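Local coordinates for ornithine aminotransferase (PDB 3LG0), which catalyses the pyridoxal-phosphate-dependent transamination of ornithine with 2-oxoglutarate, yielding glutamate semialdehyde and glutamate, at residues 27-32 against 364-369; 46-51 against 372-377; 120-125 against 282-287; 136-141 against 193-198. All coordinates share one frame; numbering follows the deposited sequence.

Contact 1 of 4, residues 27-32 against 364-369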
loop_
_atom_site.group_PDB
_atom_site.type_symbol
_atom_site.label_atom_id
_atom_site.label_comp_id
_atom_site.label_asym_id
_atom_site.label_seq_id
_atom_site.Cartn_x
_atom_site.Cartn_y
_atom_site.Cartn_z
ATOM N N PRO A 27 2.608 20.016 4.870
ATOM C CA PRO A 27 1.795 19.877 6.079
ATOM C C PRO A 27 1.635 21.191 6.830
ATOM O O PRO A 27 2.456 22.075 6.715
ATOM C CB PRO A 27 2.610 18.917 6.950
ATOM C CG PRO A 27 3.798 18.495 6.129
ATOM C CD PRO A 27 3.972 19.513 5.064
ATOM N N ILE A 28 0.571 21.290 7.604
ATOM C CA ILE A 28 0.450 22.308 8.630
ATOM C C ILE A 28 1.615 22.138 9.614
ATOM O O ILE A 28 1.980 21.007 9.974
ATOM C CB ILE A 28 -0.914 22.159 9.365
ATOM C CG1 ILE A 28 -2.065 22.667 8.488
ATOM C CG2 ILE A 28 -0.924 22.884 10.686
ATOM C CD1 ILE A 28 -1.899 24.105 8.079
ATOM N N PRO A 29 2.206 23.258 10.056
ATOM C CA PRO A 29 3.359 23.204 10.962
ATOM C C PRO A 29 2.998 22.795 12.392
ATOM O O PRO A 29 3.089 23.604 13.309
ATOM C CB PRO A 29 3.884 24.649 10.963
ATOM C CG PRO A 29 3.083 25.388 9.971
ATOM C CD PRO A 29 1.810 24.638 9.761
ATOM N N VAL A 30 2.588 21.549 12.580
ATOM C CA VAL A 30 2.398 20.997 13.922
ATOM C C VAL A 30 3.045 19.614 13.935
ATOM O O VAL A 30 2.919 18.862 12.979
ATOM C CB VAL A 30 0.892 20.938 14.340
ATOM C CG1 VAL A 30 0.089 19.947 13.471
ATOM C CG2 VAL A 30 0.752 20.598 15.833
ATOM N N VAL A 31 3.769 19.299 15.003
ATOM C CA VAL A 31 4.490 18.029 15.097
ATOM C C VAL A 31 3.903 17.140 16.196
ATOM O O VAL A 31 4.110 17.387 17.381
ATOM C CB VAL A 31 5.994 18.262 15.393
ATOM C CG1 VAL A 31 6.739 16.951 15.411
ATOM C CG2 VAL A 31 6.597 19.177 14.353
ATOM N N LEU A 32 3.179 16.101 15.796
ATOM C CA LEU A 32 2.499 15.228 16.738
ATOM C C LEU A 32 3.385 14.076 17.199
ATOM O O LEU A 32 4.233 13.582 16.453
ATOM C CB LEU A 32 1.212 14.676 16.117
ATOM C CG LEU A 32 0.341 15.751 15.468
ATOM C CD1 LEU A 32 -0.918 15.133 14.872
ATOM C CD2 LEU A 32 0.019 16.914 16.463
ATOM N N ILE A 364 -6.590 30.210 7.739
ATOM C CA ILE A 364 -7.687 29.738 8.580
ATOM C C ILE A 364 -7.288 28.467 9.335
ATOM O O ILE A 364 -7.510 28.365 10.540
ATOM C CB ILE A 364 -8.984 29.524 7.760
ATOM C CG1 ILE A 364 -9.471 30.859 7.185
ATOM C CG2 ILE A 364 -10.062 28.873 8.618
ATOM C CD1 ILE A 364 -10.647 30.738 6.239
ATOM N N CYS A 365 -6.672 27.521 8.629
ATOM C CA CYS A 365 -6.204 26.283 9.250
ATOM C C CYS A 365 -5.135 26.549 10.304
ATOM O O CYS A 365 -5.153 25.960 11.384
ATOM C CB CYS A 365 -5.676 25.304 8.188
ATOM S SG CYS A 365 -6.952 24.705 7.074
ATOM N N LEU A 366 -4.205 27.443 9.989
ATOM C CA LEU A 366 -3.189 27.843 10.959
ATOM C C LEU A 366 -3.839 28.451 12.197
ATOM O O LEU A 366 -3.379 28.228 13.311
ATOM C CB LEU A 366 -2.197 28.836 10.349
ATOM C CG LEU A 366 -1.364 28.355 9.160
ATOM C CD1 LEU A 366 -0.325 29.402 8.763
ATOM C CD2 LEU A 366 -0.692 27.054 9.472
ATOM N N LYS A 367 -4.918 29.208 12.000
ATOM C CA LYS A 367 -5.625 29.808 13.130
ATOM C C LYS A 367 -6.382 28.763 13.953
ATOM O O LYS A 367 -6.424 28.840 15.187
ATOM C CB LYS A 367 -6.578 30.912 12.660
ATOM C CG LYS A 367 -6.977 31.909 13.743
ATOM C CD LYS A 367 -5.759 32.721 14.195
ATOM C CE LYS A 367 -6.122 33.741 15.267
ATOM N NZ LYS A 367 -4.935 34.523 15.711
ATOM N N PHE A 368 -6.991 27.792 13.274
ATOM C CA PHE A 368 -7.635 26.687 13.978
ATOM C C PHE A 368 -6.615 26.039 14.894
ATOM O O PHE A 368 -6.892 25.761 16.066
ATOM C CB PHE A 368 -8.159 25.608 13.009
ATOM C CG PHE A 368 -9.485 25.924 12.400
ATOM C CD1 PHE A 368 -10.517 26.408 13.177
ATOM C CD2 PHE A 368 -9.708 25.719 11.050
ATOM C CE1 PHE A 368 -11.752 26.696 12.618
ATOM C CE2 PHE A 368 -10.930 26.006 10.486
ATOM C CZ PHE A 368 -11.956 26.498 11.272
ATOM N N LYS A 369 -5.445 25.761 14.327
ATOM C CA LYS A 369 -4.390 25.087 15.046
ATOM C C LYS A 369 -4.045 25.879 16.301
ATOM O O LYS A 369 -4.027 25.330 17.409
ATOM C CB LYS A 369 -3.171 24.900 14.138
ATOM C CG LYS A 369 -2.005 24.152 14.776
ATOM C CD LYS A 369 -0.933 25.108 15.240
ATOM C CE LYS A 369 0.219 24.364 15.885
ATOM N NZ LYS A 369 1.265 25.305 16.359
#

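Contact 2 of 4, residues 46-51 against 372-377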
loop_
_atom_site.group_PDB
_atom_site.type_symbol
_atom_site.label_atom_id
_atom_site.label_comp_id
_atom_site.label_asym_id
_atom_site.label_seq_id
_atom_site.Cartn_x
_atom_site.Cartn_y
_atom_site.Cartn_z
ATOM N N ARG A 46 1.295 20.540 23.859
ATOM C CA ARG A 46 -0.006 21.151 23.577
ATOM C C ARG A 46 -0.961 20.085 23.013
ATOM O O ARG A 46 -0.548 19.172 22.280
ATOM C CB ARG A 46 0.115 22.299 22.576
ATOM C CG ARG A 46 1.174 23.335 22.892
ATOM C CD ARG A 46 1.275 24.350 21.771
ATOM N NE ARG A 46 2.509 25.135 21.819
ATOM C CZ ARG A 46 3.574 24.924 21.045
ATOM N NH1 ARG A 46 3.583 23.942 20.146
ATOM N NH2 ARG A 46 4.640 25.703 21.171
ATOM N N ARG A 47 -2.239 20.203 23.357
ATOM C CA ARG A 47 -3.233 19.239 22.933
ATOM C C ARG A 47 -4.173 19.855 21.908
ATOM O O ARG A 47 -4.543 21.025 22.016
ATOM C CB ARG A 47 -4.031 18.751 24.133
ATOM C CG ARG A 47 -5.144 17.779 23.765
ATOM C CD ARG A 47 -5.992 17.417 24.976
ATOM N NE ARG A 47 -6.983 18.444 25.259
ATOM C CZ ARG A 47 -7.875 18.365 26.243
ATOM N NH1 ARG A 47 -7.892 17.304 27.041
ATOM N NH2 ARG A 47 -8.751 19.348 26.430
ATOM N N TYR A 48 -4.545 19.075 20.902
ATOM C CA TYR A 48 -5.456 19.565 19.869
ATOM C C TYR A 48 -6.558 18.552 19.582
ATOM O O TYR A 48 -6.360 17.335 19.679
ATOM C CB TYR A 48 -4.707 19.847 18.560
ATOM C CG TYR A 48 -3.434 20.653 18.674
ATOM C CD1 TYR A 48 -2.243 20.056 19.084
ATOM C CD2 TYR A 48 -3.406 22.000 18.338
ATOM C CE1 TYR A 48 -1.067 20.784 19.175
ATOM C CE2 TYR A 48 -2.236 22.737 18.430
ATOM C CZ TYR A 48 -1.071 22.121 18.846
ATOM O OH TYR A 48 0.107 22.826 18.930
ATOM N N TYR A 49 -7.722 19.065 19.223
ATOM C CA TYR A 49 -8.752 18.228 18.654
ATOM C C TYR A 49 -8.322 17.884 17.235
ATOM O O TYR A 49 -7.993 18.779 16.439
ATOM C CB TYR A 49 -10.090 18.965 18.614
ATOM C CG TYR A 49 -10.849 19.000 19.928
ATOM C CD1 TYR A 49 -10.871 20.152 20.715
ATOM C CD2 TYR A 49 -11.562 17.886 20.369
ATOM C CE1 TYR A 49 -11.575 20.184 21.919
ATOM C CE2 TYR A 49 -12.271 17.910 21.565
ATOM C CZ TYR A 49 -12.271 19.059 22.336
ATOM O OH TYR A 49 -12.959 19.087 23.533
ATOM N N ASP A 50 -8.322 16.592 16.916
ATOM C CA ASP A 50 -8.012 16.136 15.562
ATOM C C ASP A 50 -9.270 16.170 14.719
ATOM O O ASP A 50 -10.140 15.326 14.888
ATOM C CB ASP A 50 -7.468 14.713 15.578
ATOM C CG ASP A 50 -7.034 14.236 14.195
ATOM O OD1 ASP A 50 -7.424 14.865 13.186
ATOM O OD2 ASP A 50 -6.289 13.235 14.123
ATOM N N PHE A 51 -9.353 17.133 13.805
ATOM C CA PHE A 51 -10.544 17.275 12.971
ATOM C C PHE A 51 -10.359 16.785 11.537
ATOM O O PHE A 51 -11.184 17.066 10.655
ATOM C CB PHE A 51 -11.133 18.702 13.050
ATOM C CG PHE A 51 -12.347 18.771 13.927
ATOM C CD1 PHE A 51 -12.261 18.413 15.267
ATOM C CD2 PHE A 51 -13.580 19.109 13.407
ATOM C CE1 PHE A 51 -13.383 18.436 16.082
ATOM C CE2 PHE A 51 -14.711 19.142 14.225
ATOM C CZ PHE A 51 -14.611 18.797 15.555
ATOM N N GLY A 372 -6.478 25.342 19.002
ATOM C CA GLY A 372 -6.640 24.025 19.598
ATOM C C GLY A 372 -7.354 22.976 18.748
ATOM O O GLY A 372 -7.794 21.955 19.257
ATOM N N LEU A 373 -7.467 23.215 17.450
ATOM C CA LEU A 373 -8.129 22.254 16.559
ATOM C C LEU A 373 -7.356 22.173 15.256
ATOM O O LEU A 373 -7.076 23.195 14.638
ATOM C CB LEU A 373 -9.586 22.667 16.298
ATOM C CG LEU A 373 -10.489 21.873 15.350
ATOM C CD1 LEU A 373 -11.952 21.970 15.814
ATOM C CD2 LEU A 373 -10.341 22.318 13.892
ATOM N N ILE A 374 -7.001 20.962 14.844
ATOM C CA ILE A 374 -6.224 20.820 13.620
ATOM C C ILE A 374 -6.998 20.170 12.478
ATOM O O ILE A 374 -7.691 19.170 12.658
ATOM C CB ILE A 374 -4.888 20.062 13.827
ATOM C CG1 ILE A 374 -5.115 18.652 14.379
ATOM C CG2 ILE A 374 -3.934 20.854 14.706
ATOM C CD1 ILE A 374 -3.814 17.818 14.419
ATOM N N THR A 375 -6.848 20.752 11.297
ATOM C CA THR A 375 -7.442 20.224 10.098
ATOM C C THR A 375 -6.701 20.791 8.891
ATOM O O THR A 375 -5.698 21.469 9.049
ATOM C CB THR A 375 -8.933 20.549 10.032
ATOM O OG1 THR A 375 -9.508 19.921 8.881
ATOM C CG2 THR A 375 -9.153 22.059 9.973
ATOM N N ARG A 376 -7.202 20.510 7.693
ATOM C CA ARG A 376 -6.534 20.892 6.474
ATOM C C ARG A 376 -7.553 21.333 5.432
ATOM O O ARG A 376 -8.715 20.933 5.481
ATOM C CB ARG A 376 -5.760 19.700 5.921
ATOM C CG ARG A 376 -4.771 20.085 4.842
ATOM C CD ARG A 376 -3.372 20.344 5.407
ATOM N NE ARG A 376 -2.472 20.968 4.435
ATOM C CZ ARG A 376 -2.241 20.503 3.208
ATOM N NH1 ARG A 376 -2.853 19.409 2.766
ATOM N NH2 ARG A 376 -1.405 21.148 2.411
ATOM N N SER A 377 -7.115 22.140 4.478
ATOM C CA SER A 377 -8.001 22.576 3.410
ATOM C C SER A 377 -7.795 21.769 2.136
ATOM O O SER A 377 -6.667 21.466 1.747
ATOM C CB SER A 377 -7.817 24.064 3.115
ATOM O OG SER A 377 -6.448 24.403 2.981
#

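Contact 3 of 4, residues 120-125 against 282-287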
loop_
_atom_site.group_PDB
_atom_site.type_symbol
_atom_site.label_atom_id
_atom_site.label_comp_id
_atom_site.label_asym_id
_atom_site.label_seq_id
_atom_site.Cartn_x
_atom_site.Cartn_y
_atom_site.Cartn_z
ATOM N N TYR A 120 -11.386 -0.900 -11.215
ATOM C CA TYR A 120 -11.439 -0.625 -12.655
ATOM C C TYR A 120 -11.284 -1.931 -13.424
ATOM O O TYR A 120 -12.028 -2.200 -14.370
ATOM C CB TYR A 120 -10.348 0.355 -13.120
ATOM C CG TYR A 120 -10.340 1.671 -12.401
ATOM C CD1 TYR A 120 -11.491 2.172 -11.835
ATOM C CD2 TYR A 120 -9.174 2.407 -12.277
ATOM C CE1 TYR A 120 -11.496 3.366 -11.168
ATOM C CE2 TYR A 120 -9.164 3.611 -11.611
ATOM C CZ TYR A 120 -10.331 4.092 -11.055
ATOM O OH TYR A 120 -10.354 5.303 -10.380
ATOM N N LYS A 121 -10.309 -2.738 -13.018
ATOM C CA LYS A 121 -10.049 -4.003 -13.694
ATOM C C LYS A 121 -11.222 -4.948 -13.537
ATOM O O LYS A 121 -11.623 -5.613 -14.484
ATOM C CB LYS A 121 -8.774 -4.653 -13.166
ATOM C CG LYS A 121 -7.519 -3.832 -13.452
ATOM C CD LYS A 121 -6.266 -4.531 -12.954
ATOM C CE LYS A 121 -5.017 -3.718 -13.262
ATOM N NZ LYS A 121 -3.809 -4.358 -12.668
ATOM N N LEU A 122 -11.782 -4.985 -12.336
ATOM C CA LEU A 122 -12.902 -5.872 -12.063
ATOM C C LEU A 122 -14.082 -5.496 -12.956
ATOM O O LEU A 122 -14.706 -6.358 -13.572
ATOM C CB LEU A 122 -13.304 -5.798 -10.586
ATOM C CG LEU A 122 -14.543 -6.578 -10.143
ATOM C CD1 LEU A 122 -14.361 -8.066 -10.466
ATOM C CD2 LEU A 122 -14.833 -6.375 -8.645
ATOM N N CYS A 123 -14.372 -4.199 -13.017
ATOM C CA CYS A 123 -15.494 -3.684 -13.787
ATOM C C CYS A 123 -15.364 -3.990 -15.270
ATOM O O CYS A 123 -16.316 -4.432 -15.898
ATOM C CB CYS A 123 -15.624 -2.173 -13.590
ATOM S SG CYS A 123 -16.259 -1.726 -11.974
ATOM N N ARG A 124 -14.187 -3.740 -15.829
ATOM C CA ARG A 124 -13.977 -3.952 -17.253
ATOM C C ARG A 124 -14.005 -5.426 -17.615
ATOM O O ARG A 124 -14.534 -5.799 -18.656
ATOM C CB ARG A 124 -12.668 -3.321 -17.718
ATOM C CG ARG A 124 -12.680 -1.805 -17.609
ATOM C CD ARG A 124 -11.599 -1.154 -18.469
ATOM N NE ARG A 124 -11.827 0.287 -18.530
ATOM C CZ ARG A 124 -11.107 1.182 -17.867
ATOM N NH1 ARG A 124 -10.089 0.782 -17.112
ATOM N NH2 ARG A 124 -11.397 2.476 -17.972
ATOM N N LYS A 125 -13.452 -6.259 -16.746
ATOM C CA LYS A 125 -13.434 -7.696 -16.979
ATOM C C LYS A 125 -14.834 -8.298 -16.869
ATOM O O LYS A 125 -15.150 -9.244 -17.566
ATOM C CB LYS A 125 -12.454 -8.398 -16.023
ATOM C CG LYS A 125 -12.013 -9.781 -16.503
ATOM C CD LYS A 125 -10.771 -10.260 -15.766
ATOM C CE LYS A 125 -10.353 -11.671 -16.191
ATOM N NZ LYS A 125 -9.170 -12.165 -15.410
ATOM N N LEU A 282 -16.284 -13.423 -9.449
ATOM C CA LEU A 282 -15.672 -14.627 -10.008
ATOM C C LEU A 282 -15.122 -14.398 -11.409
ATOM O O LEU A 282 -14.520 -15.283 -12.019
ATOM C CB LEU A 282 -16.655 -15.788 -9.993
ATOM C CG LEU A 282 -16.906 -16.321 -8.585
ATOM C CD1 LEU A 282 -18.074 -17.314 -8.571
ATOM C CD2 LEU A 282 -15.615 -16.933 -8.030
ATOM N N VAL A 283 -15.337 -13.190 -11.902
ATOM C CA VAL A 283 -14.833 -12.763 -13.188
ATOM C C VAL A 283 -13.305 -12.686 -13.132
ATOM O O VAL A 283 -12.631 -12.794 -14.157
ATOM C CB VAL A 283 -15.482 -11.402 -13.544
ATOM C CG1 VAL A 283 -14.446 -10.345 -13.902
ATOM C CG2 VAL A 283 -16.570 -11.576 -14.613
ATOM N N LEU A 284 -12.765 -12.513 -11.924
ATOM C CA LEU A 284 -11.317 -12.495 -11.700
ATOM C C LEU A 284 -10.777 -13.914 -11.568
ATOM O O LEU A 284 -11.334 -14.736 -10.830
ATOM C CB LEU A 284 -10.986 -11.703 -10.440
ATOM C CG LEU A 284 -11.289 -10.205 -10.438
ATOM C CD1 LEU A 284 -11.289 -9.676 -9.023
ATOM C CD2 LEU A 284 -10.270 -9.479 -11.274
ATOM N N LYS A 285 -9.697 -14.213 -12.281
ATOM C CA LYS A 285 -9.167 -15.579 -12.282
ATOM C C LYS A 285 -7.853 -15.713 -11.503
ATOM O O LYS A 285 -7.097 -14.748 -11.370
ATOM C CB LYS A 285 -8.997 -16.103 -13.715
ATOM C CG LYS A 285 -10.228 -15.939 -14.595
ATOM C CD LYS A 285 -11.414 -16.725 -14.063
ATOM C CE LYS A 285 -12.649 -16.513 -14.948
ATOM N NZ LYS A 285 -13.806 -17.374 -14.549
ATOM N N PRO A 286 -7.583 -16.921 -10.978
ATOM C CA PRO A 286 -6.303 -17.110 -10.294
ATOM C C PRO A 286 -5.175 -16.821 -11.268
ATOM O O PRO A 286 -5.025 -17.513 -12.266
ATOM C CB PRO A 286 -6.330 -18.584 -9.889
ATOM C CG PRO A 286 -7.801 -18.936 -9.829
ATOM C CD PRO A 286 -8.432 -18.127 -10.923
ATOM N N GLY A 287 -4.404 -15.782 -10.992
ATOM C CA GLY A 287 -3.386 -15.351 -11.923
ATOM C C GLY A 287 -2.075 -15.209 -11.195
ATOM O O GLY A 287 -2.004 -15.464 -9.989
#

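Contact 4 of 4, residues 136-141 against 193-198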
loop_
_atom_site.group_PDB
_atom_site.type_symbol
_atom_site.label_atom_id
_atom_site.label_comp_id
_atom_site.label_asym_id
_atom_site.label_seq_id
_atom_site.Cartn_x
_atom_site.Cartn_y
_atom_site.Cartn_z
ATOM N N ASN A 136 -11.099 -4.229 -25.342
ATOM C CA ASN A 136 -10.312 -3.007 -25.173
ATOM C C ASN A 136 -11.118 -1.711 -25.174
ATOM O O ASN A 136 -10.553 -0.619 -25.234
ATOM C CB ASN A 136 -9.194 -2.946 -26.215
ATOM C CG ASN A 136 -7.987 -3.781 -25.817
ATOM O OD1 ASN A 136 -7.553 -3.755 -24.659
ATOM N ND2 ASN A 136 -7.434 -4.525 -26.774
ATOM N N SER A 137 -12.436 -1.833 -25.078
ATOM C CA SER A 137 -13.301 -0.666 -25.184
ATOM C C SER A 137 -14.339 -0.556 -24.069
ATOM O O SER A 137 -15.303 0.203 -24.189
ATOM C CB SER A 137 -13.994 -0.647 -26.545
ATOM O OG SER A 137 -14.970 -1.671 -26.624
ATOM N N ALA A 138 -14.149 -1.296 -22.982
ATOM C CA ALA A 138 -15.042 -1.156 -21.841
ATOM C C ALA A 138 -14.840 0.228 -21.231
ATOM O O ALA A 138 -13.714 0.648 -20.946
ATOM C CB ALA A 138 -14.793 -2.246 -20.819
ATOM N N LYS A 139 -15.937 0.944 -21.053
ATOM C CA LYS A 139 -15.874 2.299 -20.542
ATOM C C LYS A 139 -16.426 2.377 -19.128
ATOM O O LYS A 139 -17.415 1.726 -18.808
ATOM C CB LYS A 139 -16.652 3.246 -21.461
ATOM C CG LYS A 139 -15.955 3.544 -22.765
ATOM C CD LYS A 139 -16.840 4.367 -23.690
ATOM C CE LYS A 139 -16.127 4.654 -25.006
ATOM N NZ LYS A 139 -15.662 3.409 -25.698
ATOM N N ILE A 140 -15.771 3.167 -18.287
ATOM C CA ILE A 140 -16.249 3.415 -16.934
ATOM C C ILE A 140 -16.649 4.880 -16.787
ATOM O O ILE A 140 -15.925 5.794 -17.188
ATOM C CB ILE A 140 -15.175 3.094 -15.864
ATOM C CG1 ILE A 140 -14.756 1.629 -15.923
ATOM C CG2 ILE A 140 -15.685 3.468 -14.458
ATOM C CD1 ILE A 140 -13.474 1.335 -15.130
ATOM N N ILE A 141 -17.807 5.102 -16.198
ATOM C CA ILE A 141 -18.258 6.452 -15.940
ATOM C C ILE A 141 -17.845 6.878 -14.531
ATOM O O ILE A 141 -18.055 6.140 -13.575
ATOM C CB ILE A 141 -19.790 6.530 -16.074
ATOM C CG1 ILE A 141 -20.211 6.177 -17.504
ATOM C CG2 ILE A 141 -20.297 7.907 -15.660
ATOM C CD1 ILE A 141 -21.690 5.903 -17.650
ATOM N N ASN A 193 -21.035 0.294 -24.469
ATOM C CA ASN A 193 -19.710 -0.102 -24.013
ATOM C C ASN A 193 -19.399 0.296 -22.568
ATOM O O ASN A 193 -18.271 0.162 -22.107
ATOM C CB ASN A 193 -18.647 0.459 -24.946
ATOM C CG ASN A 193 -18.820 -0.019 -26.362
ATOM O OD1 ASN A 193 -19.158 -1.177 -26.598
ATOM N ND2 ASN A 193 -18.589 0.871 -27.319
ATOM N N VAL A 194 -20.404 0.779 -21.855
ATOM C CA VAL A 194 -20.228 1.146 -20.464
ATOM C C VAL A 194 -20.413 -0.088 -19.597
ATOM O O VAL A 194 -21.401 -0.810 -19.745
ATOM C CB VAL A 194 -21.223 2.250 -20.053
ATOM C CG1 VAL A 194 -21.165 2.510 -18.558
ATOM C CG2 VAL A 194 -20.942 3.514 -20.838
ATOM N N CYS A 195 -19.456 -0.339 -18.704
ATOM C CA CYS A 195 -19.534 -1.503 -17.817
ATOM C C CYS A 195 -19.882 -1.109 -16.375
ATOM O O CYS A 195 -20.464 -1.900 -15.619
ATOM C CB CYS A 195 -18.217 -2.292 -17.851
ATOM S SG CYS A 195 -16.769 -1.295 -17.339
ATOM N N ALA A 196 -19.520 0.114 -15.991
ATOM C CA ALA A 196 -19.722 0.541 -14.609
ATOM C C ALA A 196 -19.810 2.047 -14.423
ATOM O O ALA A 196 -19.282 2.828 -15.212
ATOM C CB ALA A 196 -18.627 -0.044 -13.696
ATOM N N PHE A 197 -20.470 2.426 -13.341
ATOM C CA PHE A 197 -20.483 3.790 -12.847
ATOM C C PHE A 197 -19.894 3.758 -11.432
ATOM O O PHE A 197 -20.466 3.143 -10.522
ATOM C CB PHE A 197 -21.920 4.316 -12.808
ATOM C CG PHE A 197 -22.055 5.704 -12.242
ATOM C CD1 PHE A 197 -21.196 6.714 -12.633
ATOM C CD2 PHE A 197 -23.064 6.000 -11.342
ATOM C CE1 PHE A 197 -21.328 7.995 -12.117
ATOM C CE2 PHE A 197 -23.202 7.278 -10.823
ATOM C CZ PHE A 197 -22.333 8.278 -11.217
ATOM N N ILE A 198 -18.746 4.405 -11.253
ATOM C CA ILE A 198 -18.094 4.438 -9.938
ATOM C C ILE A 198 -18.260 5.822 -9.316
ATOM O O ILE A 198 -17.906 6.833 -9.919
ATOM C CB ILE A 198 -16.620 4.022 -10.022
ATOM C CG1 ILE A 198 -16.513 2.670 -10.735
ATOM C CG2 ILE A 198 -16.021 3.954 -8.630
ATOM C CD1 ILE A 198 -15.118 2.176 -11.012
#

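Contact 1 of 4, residues 27-32 against 364-369
Ile28 presses its CD1 methyl against CD2 of Leu366 at 3.5 Å, slightly tighter than ordinary van der Waals contact, and the same CD1 lies 4.0 Å from CB of Cys365 one helix position earlier. With CG1 placed opposite the carbonyl carbon (chi1 -75°), the longer branch of Ile28 is carried to the helix surface. The CD2 methyl of Leu366 has a second neighbour in the proline ring: CD of Pro29 also sits 3.5 Å from it, and these two side chains meet at roughly a right angle, so the methyl rests in the angle formed by Ile28 and Pro29. Pro29 is the centre of an inverse gamma turn, closed by the bond from Val30 N to Ile28 O (2.7 Å); the turn sits where Ile28, Pro29 and Val30 all touch the helix. One turn beyond Cys365, Lys369 bends at its second torsion (chi2 -100°), and its CE comes to 3.8 Å from CG2 of Val30. The lysine therefore contributes chiefly its aliphatic chain, while NZ stays 3.9 Å from Pro29 O, too far for a hydrogen bond. Val30 and Lys369 both also touch Tyr48 of strand 47-50, and Pro29 rests on Met14 of helix 10-20. Just beyond, Val31 and Leu32 pair in parallel with a strand of the second subunit, while helix 361-370 packs its Phe368 against strand 373-378 and helix 393-412.

Contact 2 of 4, residues 46-51 against 372-377
Leu373 lies over one face of the Phe51 ring: its CD1 is 3.7 Å from the ring centroid and 15° off the normal, a CH-pi contact displaced toward the rim on the CD1 side. The other methyl of Leu373, CD2, lies 3.8 Å from CB of Phe51, so one methyl of the leucine lies over the ring and the other beside CB. Ile374 faces the other side of the sheet, together with Asp50. Its CG2 meets CD2 of Tyr48 at 3.8 Å, the two side chains crossing at about a right angle. CG1 of Ile374 takes the place between the backbone N and carbonyl carbon (chi1 59°), which leaves CG2 turned to the tyrosine.

These orientations are set by a parallel strand pairing. Tyr49 N bonds to Gly372 O, Ile374 N to Tyr49 O and Phe51 N to Ile374 O, each at 2.9 Å; the middle one is the straightest at 171°. Gly372, the first residue past the preceding helix, has the positive phi of a Schellman motif and leads into the strand. The phenol ends are held elsewhere, Tyr48 OH by Asp42 and Tyr49 OH by Glu398. Such a pairing of an N-terminal with a C-terminal strand is characteristic of the small domain of class-III aminotransferases, enzymes of PLP fold type I, whose mixed sheet draws on both ends of the chain.

Contact 3 of 4, residues 120-125 against 282-287
Loop 282-287 runs beside the helical turn 120-125 without joining its backbone by hydrogen bonds, CA of Val283 lying 6.5 Å from CA of Lys125 and CA of Leu284 6.8 Å from CA of Leu122. Leu122 and Lys125 make the contact from the helix. CD1 of Leu122 nestles against the branch point of Leu284, 3.7 Å from its CG, and is nearly as close to its CD1; the two leucines cross at about a right angle. Leu122 brings this methyl across by holding CG opposite the backbone N (chi1 175°), although its CB does not itself aim at the loop. The same methyl also touches CG1 of Val283, at 4.1 Å. Lys125 extends the patch, its fully extended chain sliding past Val283 in the opposite direction. CB of Lys125 is 3.5 Å from CG1 of Val283, and farther out CE passes 3.3 Å from Val283 O. The ammonium end arrives near the same carbonyl, NZ to Val283 O measuring 3.7 Å, which is proximity and not a hydrogen bond. Lys285 turns its own amine back into the loop, where NZ makes a weak 3.4 Å bond to Leu282 O; its aliphatic CG remains beside NZ of Lys125.

The loop follows helix 278-281 and here lies along helix 112-129, touching Glu129 through Val283 and Lys285, while Leu284 also reaches Leu107 of strand 105-109. From another side the helix packs through Cys123 and Tyr120 on strand 194-199, and Leu282 and Pro286 touch the second subunit.

Contact 4 of 4, residues 136-141 against 193-198
Ile141 has more surface buried by this contact than any other residue, and its two branches serve different neighbours. Its CD1 meets CG1 of Val194 at 3.6 Å, the side chains crossing at about a right angle, while its CG2, placed opposite the backbone N, is 3.4 Å from CD1 of Phe197. The carbonyl of Ile141 lies at the edge of that phenylalanine ring and accepts the N-H of Ile198 at 3.0 Å. Lys139 and Asn193 carry the other end. Lys139 N donates to Asn193 O at 2.7 Å; the lysine chain crosses the asparagine obliquely, bending at its last torsion (chi4 56°), and CB of Asn193 packs 3.4 Å from Ser137 O. Lys139 O in turn takes the N-H of Cys195 at 2.9 Å.

The strands run parallel, but between the Lys139-Val194 and Ile141-Phe197 pairs the second strand has one residue more, a beta bulge in which Cys195 and Ala196 lie opposite Ile140; the Cys195 sulfur is 3.8 Å from CG1 of Ile140. Helix 112-129 covers Ile140 and Ala196 on one face, and helix 182-189 covers Ile141 and Phe197 on the other, as in an alpha/beta layered domain. The backbone bonds thus satisfy N-H and C=O groups within the sheet, so that both apolar faces can be buried under helices, while polar side chains gather at the partly exposed Lys139-Asn193 end.

From the N terminus, contact 1 opens at 27-32 and contact 2 at 46-51; contact 1 closes at 364-369, just before contact 2 closes at 372-377, so the two loops cross. Both bind the start of the chain to its C-terminal part around one mixed sheet, and both reach the second subunit. Contact 3 lies wholly within these long loops, spanning 120-125 to 282-287, and contact 4, from 136-141 to 193-198, lies within contact 3. Contact 4 belongs to the other mixed sheet, and contact 3 joins a helix packed on that sheet to a loop; the two meet where Arg124 NE reaches Ala138 O. The centres of contacts 2 and 4 are about 40 Å apart, on opposite sides of the chain's centre.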